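Local structure of imidazolonepropionase (Unidentified, 2Q09) at residues E139-Y144 and A210-C215; L173-A178 and E192-E197. The protein catalyses the hydrolytic opening of imidazolone-5-propanoate to N-formimidoyl-L-glutamate, the third step of histidine degradation, as a metal-dependent amidohydrolase. All blocks are in the same frame, centred on the assembly; numbering follows the deposited sequence.

From the N terminus, the chain first reaches 139-144, the end of strand 135-141 and the loop after it, and passes helix 148-164 on its way to 173-178. Interaction 2 then closes a short loop, as helix 187-204 turns 192-197 back onto the strand it has just left. Interaction 1 closes the longer loop when 210-215 arrives, so interaction 2 is nested within it. One is a polar bridge between strands 135-141 and 210-213 in the barrel interior, while the other packs a helix on the outside of strand 168-176, which lies between those two strands. Ser142 OG to Leu174 N and Leu173 N to Ala210 O probably join them by hydrogen bonds, and both touch the inhibitor.

Interaction 1 (E139-Y144 and A210-C215); sequences EIKSGY and AVDVFC. With DI6 (3-[(4S)-2,5-dioxoimidazolidin-4-yl]propanoic acid), chain C.
Lys141 NZ is gripped by two carboxylates, Glu139 OE2 at 2.7 Å from its own strand and Asp212 OD2 at 2.9 Å from the strand two places along the barrel. Together the three residues form a salt-bridge network inside the TIM barrel of the amidohydrolase family, which illustrates how buried charges can be balanced across a barrel interior without direct strand pairing. The lysine chain runs extended until its last bond, where a bend (chi4 -58°) turns NZ toward the acids. The ammonium group meets Glu139 OE2 on the syn side, whereas it approaches Asp212 OD2 nearly head-on along the C-O bond. With Glu139 OE2 and Asp212 OD2 5.0 Å apart, the cation between them would be expected to ease their repulsion; Lys240 forms a further salt bridge to Glu139. With an alanine at this point, Asp212 OD2 would probably lose its cationic mate and its link to Glu139, which would still keep Lys240. The iron ion lies close to the lysine side chain, and Asp212 OD1 makes a weak hydrogen bond to the metal ligand His242. Farther along both segments the inhibitor is held between residues that do not touch each other. Tyr144 OH donates a hydrogen bond to its carboxylate oxygen O9, which lies at the ring edge, near the ring plane. With Phe214 CG swung opposite the backbone N (chi1 176°), the ring offers a face to the ligand, whose O5 sits above the plane toward the rim, 3.1 Å from Phe214 CD1.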
ATOM      1  N   GLU A 139      -2.089  -3.067   2.197  1.00 22.03           N
ATOM      2  CA  GLU A 139      -1.016  -3.216   3.174  1.00 21.27           C
ATOM      3  C   GLU A 139      -1.352  -2.280   4.336  1.00 22.80           C
ATOM      4  O   GLU A 139      -1.681  -1.106   4.119  1.00 21.78           O
ATOM      5  CB  GLU A 139       0.325  -2.807   2.564  1.00 21.77           C
ATOM      6  CG  GLU A 139       1.529  -3.028   3.495  1.00 21.99           C
ATOM      7  CD  GLU A 139       2.080  -1.732   4.081  1.00 25.37           C
ATOM      8  OE1 GLU A 139       1.345  -0.714   4.124  1.00 25.31           O
ATOM      9  OE2 GLU A 139       3.256  -1.736   4.509  1.00 26.83           O
ATOM     10  N   ILE A 140      -1.281  -2.800   5.559  1.00 21.57           N
ATOM     11  CA  ILE A 140      -1.585  -2.010   6.746  1.00 20.44           C
ATOM     12  C   ILE A 140      -0.414  -2.060   7.724  1.00 22.23           C
ATOM     13  O   ILE A 140       0.076  -3.139   8.072  1.00 21.65           O
ATOM     14  CB  ILE A 140      -2.867  -2.525   7.434  1.00 20.97           C
ATOM     15  CG1 ILE A 140      -4.038  -2.468   6.447  1.00 18.64           C
ATOM     16  CG2 ILE A 140      -3.174  -1.679   8.672  1.00 20.73           C
ATOM     17  CD1 ILE A 140      -5.349  -3.045   7.001  1.00 22.29           C
ATOM     18  N   LYS A 141       0.031  -0.891   8.161  1.00 22.14           N
ATOM     19  CA  LYS A 141       1.155  -0.804   9.084  1.00 23.09           C
ATOM     20  C   LYS A 141       0.718  -0.601  10.529  1.00 23.49           C
ATOM     21  O   LYS A 141      -0.421  -0.203  10.797  1.00 23.91           O
ATOM     22  CB  LYS A 141       2.058   0.366   8.694  1.00 23.61           C
ATOM     23  CG  LYS A 141       2.446   0.398   7.219  1.00 22.44           C
ATOM     24  CD  LYS A 141       3.066   1.736   6.851  1.00 22.70           C
ATOM     25  CE  LYS A 141       3.314   1.830   5.345  1.00 21.17           C
ATOM     26  NZ  LYS A 141       4.210   0.725   4.882  1.00 22.81           N
ATOM     27  N   SER A 142       1.622  -0.906  11.455  1.00 23.77           N
ATOM     28  CA  SER A 142       1.364  -0.672  12.870  1.00 24.42           C
ATOM     29  C   SER A 142       1.981   0.722  13.016  1.00 24.89           C
ATOM     30  O   SER A 142       1.812   1.552  12.127  1.00 26.57           O
ATOM     31  CB  SER A 142       2.085  -1.716  13.740  1.00 23.67           C
ATOM     32  OG  SER A 142       3.487  -1.729  13.516  1.00 26.51           O
ATOM     33  N   GLY A 143       2.679   1.006  14.107  1.00 23.90           N
ATOM     34  CA  GLY A 143       3.302   2.315  14.217  1.00 23.65           C
ATOM     35  C   GLY A 143       2.620   3.385  15.051  1.00 24.30           C
ATOM     36  O   GLY A 143       3.173   4.469  15.228  1.00 25.47           O
ATOM     37  N   TYR A 144       1.418   3.119  15.539  1.00 23.04           N
ATOM     38  CA  TYR A 144       0.726   4.089  16.382  1.00 22.65           C
ATOM     39  C   TYR A 144       0.561   3.534  17.800  1.00 23.41           C
ATOM     40  O   TYR A 144      -0.207   4.078  18.605  1.00 22.53           O
ATOM     41  CB  TYR A 144      -0.645   4.448  15.795  1.00 21.96           C
ATOM     42  CG  TYR A 144      -0.567   5.306  14.544  1.00 22.47           C
ATOM     43  CD1 TYR A 144       0.229   6.451  14.516  1.00 22.84           C
ATOM     44  CD2 TYR A 144      -1.292   4.984  13.399  1.00 23.32           C
ATOM     45  CE1 TYR A 144       0.305   7.257  13.383  1.00 23.68           C
ATOM     46  CE2 TYR A 144      -1.230   5.784  12.254  1.00 23.41           C
ATOM     47  CZ  TYR A 144      -0.428   6.919  12.256  1.00 25.16           C
ATOM     48  OH  TYR A 144      -0.373   7.718  11.136  1.00 26.60           O
ATOM     49  N   ALA A 210       6.158  -7.909   7.042  1.00 25.15           N
ATOM     50  CA  ALA A 210       7.309  -7.062   6.738  1.00 24.73           C
ATOM     51  C   ALA A 210       7.594  -6.076   7.865  1.00 25.29           C
ATOM     52  O   ALA A 210       6.776  -5.914   8.777  1.00 24.82           O
ATOM     53  CB  ALA A 210       7.071  -6.304   5.438  1.00 23.07           C
ATOM     54  N   VAL A 211       8.768  -5.445   7.804  1.00 24.64           N
ATOM     55  CA  VAL A 211       9.186  -4.457   8.795  1.00 27.10           C
ATOM     56  C   VAL A 211       9.520  -3.149   8.082  1.00 27.36           C
ATOM     57  O   VAL A 211      10.243  -3.146   7.086  1.00 28.80           O
ATOM     58  CB  VAL A 211      10.424  -4.932   9.590  1.00 26.92           C
ATOM     59  CG1 VAL A 211      10.859  -3.862  10.577  1.00 28.74           C
ATOM     60  CG2 VAL A 211      10.100  -6.219  10.320  1.00 29.06           C
ATOM     61  N   ASP A 212       8.993  -2.049   8.614  1.00 28.19           N
ATOM     62  CA  ASP A 212       9.155  -0.708   8.045  1.00 29.99           C
ATOM     63  C   ASP A 212       9.882   0.196   9.047  1.00 30.40           C
ATOM     64  O   ASP A 212       9.957  -0.124  10.234  1.00 29.93           O
ATOM     65  CB  ASP A 212       7.758  -0.141   7.747  1.00 30.89           C
ATOM     66  CG  ASP A 212       7.769   1.045   6.793  1.00 33.96           C
ATOM     67  OD1 ASP A 212       8.841   1.641   6.542  1.00 32.45           O
ATOM     68  OD2 ASP A 212       6.671   1.388   6.301  1.00 34.34           O
ATOM     69  N   VAL A 213      10.396   1.324   8.566  1.00 31.10           N
ATOM     70  CA  VAL A 213      11.117   2.274   9.414  1.00 32.05           C
ATOM     71  C   VAL A 213      11.002   3.710   8.911  1.00 32.70           C
ATOM     72  O   VAL A 213      11.036   3.961   7.711  1.00 31.48           O
ATOM     73  CB  VAL A 213      12.628   1.939   9.481  1.00 32.66           C
ATOM     74  CG1 VAL A 213      13.368   3.037  10.227  1.00 32.59           C
ATOM     75  CG2 VAL A 213      12.848   0.596  10.166  1.00 35.30           C
ATOM     76  N   PHE A 214      10.862   4.652   9.836  1.00 32.40           N
ATOM     77  CA  PHE A 214      10.803   6.061   9.477  1.00 33.54           C
ATOM     78  C   PHE A 214      12.202   6.625   9.693  1.00 35.12           C
ATOM     79  O   PHE A 214      12.557   7.047  10.794  1.00 33.97           O
ATOM     80  CB  PHE A 214       9.798   6.817  10.350  1.00 34.14           C
ATOM     81  CG  PHE A 214       9.759   8.292  10.077  1.00 36.13           C
ATOM     82  CD1 PHE A 214       9.684   8.766   8.769  1.00 37.07           C
ATOM     83  CD2 PHE A 214       9.761   9.210  11.124  1.00 37.89           C
ATOM     84  CE1 PHE A 214       9.608  10.137   8.508  1.00 37.75           C
ATOM     85  CE2 PHE A 214       9.687  10.577  10.870  1.00 38.31           C
ATOM     86  CZ  PHE A 214       9.607  11.039   9.558  1.00 38.36           C
ATOM     87  N   CYS A 215      13.002   6.618   8.630  1.00 36.38           N
ATOM     88  CA  CYS A 215      14.368   7.110   8.675  1.00 37.41           C
ATOM     89  C   CYS A 215      14.418   8.581   8.288  1.00 38.88           C
ATOM     90  O   CYS A 215      14.241   8.933   7.121  1.00 38.51           O
ATOM     91  CB  CYS A 215      15.230   6.284   7.724  1.00 38.51           C
ATOM     92  SG  CYS A 215      16.925   6.894   7.534  1.00 38.21           S
TER
HETATM   93  N1  DI6 C 600       5.479  10.104   7.289  1.00 36.27           N
HETATM   94  C2  DI6 C 600       4.218  10.574   7.169  1.00 35.80           C
HETATM   95  O2  DI6 C 600       3.830  11.453   6.420  1.00 34.50           O
HETATM   96  C3  DI6 C 600       3.365   9.755   8.168  1.00 35.08           C
HETATM   97  N4  DI6 C 600       4.372   8.860   8.778  1.00 35.79           N
HETATM   98  C5  DI6 C 600       5.562   9.130   8.205  1.00 36.84           C
HETATM   99  O5  DI6 C 600       6.599   8.545   8.483  1.00 36.98           O
HETATM  100  C6  DI6 C 600       2.701  10.666   9.191  1.00 33.45           C
HETATM  101  C7  DI6 C 600       1.846   9.899  10.202  1.00 34.18           C
HETATM  102  C8  DI6 C 600       1.147  10.772  11.254  1.00 33.76           C
HETATM  103  O9  DI6 C 600       0.207  10.260  11.892  1.00 33.75           O
HETATM  104  O10 DI6 C 600       1.519  11.958  11.452  1.00 34.71           O

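Interaction 2 (L173-A178 and E192-E197); sequences LLAAHA and ETICQE. With DI6 (3-[(4S)-2,5-dioxoimidazolidin-4-yl]propanoic acid), chain C.
Strand 168-176 and helix 187-204 come closest at Ala175 and Ile194, whose CA atoms lie 6.8 Å apart, beside an inverse gamma turn centred on Ala176. The side chains meet by apolar packing alone, and the contact illustrates how a barrel strand and the loop after it can meet a helix on one side and line the inhibitor pocket on the other. Ile194 carries the helix side: CG1 stands anti to the carbonyl carbon and CD1 extends straight on from it (chi2 176°), carrying the methyl to the two alanines. There CD1 meets Ala175 CB at 4.0 Å and Ala176 CB at 3.9 Å, and it also lies against the backbone linking them, 3.8 Å from Ala176 N. The small methyls are consistent with this close approach to the main chain. At the last position of the turn, His177 carries its imidazole away from the helix. With CG anti to the backbone N (chi1 -163°), the ring reaches the inhibitor, and His177 NE2 accepts a hydrogen bond of 2.7 Å from DI6 N4, with an angle of 157° at the hydrogen. Leu174 CD2 sits over the centre of one ring face, 3.6 Å above its plane, and Gly143 O is hydrogen-bonded to His177 ND1, which should help fix the rotation of the ring. Helix 187-204 is the connecting helix of the beta-alpha-beta unit that joins strands 168-176 and 210-213, and it packs on the outer face of the barrel, with Ile194 also touching Ile199 and helix 148-164 reaching Ala175 through Glu151.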
ATOM      1  N   LEU A 173       5.147  -4.225  10.346  1.00 23.61           N
ATOM      2  CA  LEU A 173       5.500  -3.722  11.664  1.00 23.76           C
ATOM      3  C   LEU A 173       6.247  -2.401  11.524  1.00 24.30           C
ATOM      4  O   LEU A 173       7.352  -2.362  10.986  1.00 23.53           O
ATOM      5  CB  LEU A 173       6.393  -4.727  12.391  1.00 23.08           C
ATOM      6  CG  LEU A 173       6.844  -4.288  13.782  1.00 24.29           C
ATOM      7  CD1 LEU A 173       5.649  -4.267  14.716  1.00 23.28           C
ATOM      8  CD2 LEU A 173       7.910  -5.251  14.309  1.00 27.06           C
ATOM      9  N   LEU A 174       5.642  -1.323  12.012  1.00 24.86           N
ATOM     10  CA  LEU A 174       6.265  -0.009  11.933  1.00 26.62           C
ATOM     11  C   LEU A 174       6.455   0.576  13.331  1.00 27.32           C
ATOM     12  O   LEU A 174       6.019   1.692  13.614  1.00 28.21           O
ATOM     13  CB  LEU A 174       5.396   0.930  11.091  1.00 25.68           C
ATOM     14  CG  LEU A 174       5.910   2.353  10.848  1.00 25.26           C
ATOM     15  CD1 LEU A 174       7.183   2.315  10.014  1.00 26.11           C
ATOM     16  CD2 LEU A 174       4.837   3.164  10.131  1.00 27.09           C
ATOM     17  N   ALA A 175       7.093  -0.189  14.213  1.00 28.32           N
ATOM     18  CA  ALA A 175       7.334   0.268  15.578  1.00 28.76           C
ATOM     19  C   ALA A 175       8.321   1.431  15.561  1.00 30.33           C
ATOM     20  O   ALA A 175       8.316   2.279  16.455  1.00 30.56           O
ATOM     21  CB  ALA A 175       7.877  -0.879  16.429  1.00 28.19           C
ATOM     22  N   ALA A 176       9.168   1.468  14.537  1.00 31.07           N
ATOM     23  CA  ALA A 176      10.154   2.539  14.400  1.00 32.69           C
ATOM     24  C   ALA A 176       9.569   3.719  13.617  1.00 33.94           C
ATOM     25  O   ALA A 176      10.199   4.257  12.711  1.00 34.35           O
ATOM     26  CB  ALA A 176      11.411   2.011  13.705  1.00 30.91           C
ATOM     27  N   HIS A 177       8.352   4.114  13.978  1.00 33.85           N
ATOM     28  CA  HIS A 177       7.662   5.228  13.328  1.00 35.16           C
ATOM     29  C   HIS A 177       8.069   6.530  14.006  1.00 36.23           C
ATOM     30  O   HIS A 177       8.069   7.603  13.398  1.00 36.38           O
ATOM     31  CB  HIS A 177       6.147   5.035  13.458  1.00 34.16           C
ATOM     32  CG  HIS A 177       5.342   5.859  12.504  1.00 34.54           C
ATOM     33  ND1 HIS A 177       3.964   5.846  12.500  1.00 34.73           N
ATOM     34  CD2 HIS A 177       5.714   6.692  11.504  1.00 35.73           C
ATOM     35  CE1 HIS A 177       3.521   6.635  11.536  1.00 34.41           C
ATOM     36  NE2 HIS A 177       4.562   7.159  10.916  1.00 34.69           N
ATOM     37  N   ALA A 178       8.426   6.411  15.279  1.00 35.72           N
ATOM     38  CA  ALA A 178       8.844   7.532  16.104  1.00 35.13           C
ATOM     39  C   ALA A 178       9.256   6.950  17.452  1.00 34.74           C
ATOM     40  O   ALA A 178       9.013   5.776  17.725  1.00 34.48           O
ATOM     41  CB  ALA A 178       7.696   8.503  16.284  1.00 34.74           C
ATOM     42  N   GLU A 192      16.543  -0.991  20.772  1.00 35.66           N
ATOM     43  CA  GLU A 192      16.857  -2.312  21.313  1.00 36.07           C
ATOM     44  C   GLU A 192      15.584  -3.111  21.579  1.00 34.25           C
ATOM     45  O   GLU A 192      15.526  -4.311  21.327  1.00 33.84           O
ATOM     46  CB  GLU A 192      17.653  -2.198  22.615  1.00 39.51           C
ATOM     47  CG  GLU A 192      19.165  -2.226  22.429  1.00 45.04           C
ATOM     48  CD  GLU A 192      19.914  -2.332  23.747  1.00 49.34           C
ATOM     49  OE1 GLU A 192      21.153  -2.470  23.716  1.00 51.60           O
ATOM     50  OE2 GLU A 192      19.263  -2.272  24.812  1.00 49.74           O
ATOM     51  N   THR A 193      14.567  -2.435  22.099  1.00 32.57           N
ATOM     52  CA  THR A 193      13.292  -3.075  22.400  1.00 31.52           C
ATOM     53  C   THR A 193      12.656  -3.667  21.147  1.00 29.92           C
ATOM     54  O   THR A 193      12.163  -4.796  21.159  1.00 28.55           O
ATOM     55  CB  THR A 193      12.311  -2.068  23.018  1.00 31.79           C
ATOM     56  OG1 THR A 193      12.809  -1.637  24.289  1.00 32.46           O
ATOM     57  CG2 THR A 193      10.933  -2.707  23.196  1.00 31.67           C
ATOM     58  N   ILE A 194      12.664  -2.889  20.068  1.00 29.30           N
ATOM     59  CA  ILE A 194      12.100  -3.321  18.793  1.00 28.49           C
ATOM     60  C   ILE A 194      12.833  -4.555  18.287  1.00 28.36           C
ATOM     61  O   ILE A 194      12.218  -5.542  17.886  1.00 26.62           O
ATOM     62  CB  ILE A 194      12.233  -2.204  17.714  1.00 28.37           C
ATOM     63  CG1 ILE A 194      11.444  -0.962  18.138  1.00 29.86           C
ATOM     64  CG2 ILE A 194      11.726  -2.706  16.373  1.00 29.81           C
ATOM     65  CD1 ILE A 194      11.601   0.216  17.189  1.00 30.70           C
ATOM     66  N   CYS A 195      14.158  -4.481  18.301  1.00 28.64           N
ATOM     67  CA  CYS A 195      14.991  -5.571  17.816  1.00 30.11           C
ATOM     68  C   CYS A 195      14.989  -6.828  18.687  1.00 30.60           C
ATOM     69  O   CYS A 195      14.938  -7.945  18.177  1.00 29.23           O
ATOM     70  CB  CYS A 195      16.434  -5.081  17.649  1.00 30.79           C
ATOM     71  SG  CYS A 195      16.641  -3.738  16.458  1.00 32.90           S
ATOM     72  N   GLN A 196      15.027  -6.653  20.002  1.00 31.73           N
ATOM     73  CA  GLN A 196      15.089  -7.806  20.892  1.00 33.44           C
ATOM     74  C   GLN A 196      13.772  -8.321  21.442  1.00 32.02           C
ATOM     75  O   GLN A 196      13.711  -9.437  21.967  1.00 31.38           O
ATOM     76  CB  GLN A 196      16.022  -7.490  22.062  1.00 35.20           C
ATOM     77  CG  GLN A 196      17.474  -7.329  21.675  1.00 38.98           C
ATOM     78  CD  GLN A 196      18.297  -6.716  22.782  1.00 41.61           C
ATOM     79  OE1 GLN A 196      18.127  -7.046  23.953  1.00 45.19           O
ATOM     80  NE2 GLN A 196      19.207  -5.826  22.417  1.00 43.41           N
ATOM     81  N   GLU A 197      12.711  -7.535  21.318  1.00 30.02           N
ATOM     82  CA  GLU A 197      11.435  -7.956  21.868  1.00 28.22           C
ATOM     83  C   GLU A 197      10.255  -7.901  20.909  1.00 26.51           C
ATOM     84  O   GLU A 197       9.587  -8.908  20.681  1.00 26.36           O
ATOM     85  CB  GLU A 197      11.136  -7.116  23.111  1.00 27.53           C
ATOM     86  CG  GLU A 197      12.164  -7.316  24.219  1.00 31.91           C
ATOM     87  CD  GLU A 197      12.082  -6.272  25.319  1.00 33.85           C
ATOM     88  OE1 GLU A 197      10.987  -5.726  25.557  1.00 35.22           O
ATOM     89  OE2 GLU A 197      13.122  -6.011  25.957  1.00 34.98           O
TER
HETATM   90  N1  DI6 C 600       5.479  10.104   7.289  1.00 36.27           N
HETATM   91  C2  DI6 C 600       4.218  10.574   7.169  1.00 35.80           C
HETATM   92  O2  DI6 C 600       3.830  11.453   6.420  1.00 34.50           O
HETATM   93  C3  DI6 C 600       3.365   9.755   8.168  1.00 35.08           C
HETATM   94  N4  DI6 C 600       4.372   8.860   8.778  1.00 35.79           N
HETATM   95  C5  DI6 C 600       5.562   9.130   8.205  1.00 36.84           C
HETATM   96  O5  DI6 C 600       6.599   8.545   8.483  1.00 36.98           O
HETATM   97  C6  DI6 C 600       2.701  10.666   9.191  1.00 33.45           C
HETATM   98  C7  DI6 C 600       1.846   9.899  10.202  1.00 34.18           C
HETATM   99  C8  DI6 C 600       1.147  10.772  11.254  1.00 33.76           C
HETATM  100  O9  DI6 C 600       0.207  10.260  11.892  1.00 33.75           O
HETATM  101  O10 DI6 C 600       1.519  11.958  11.452  1.00 34.71           O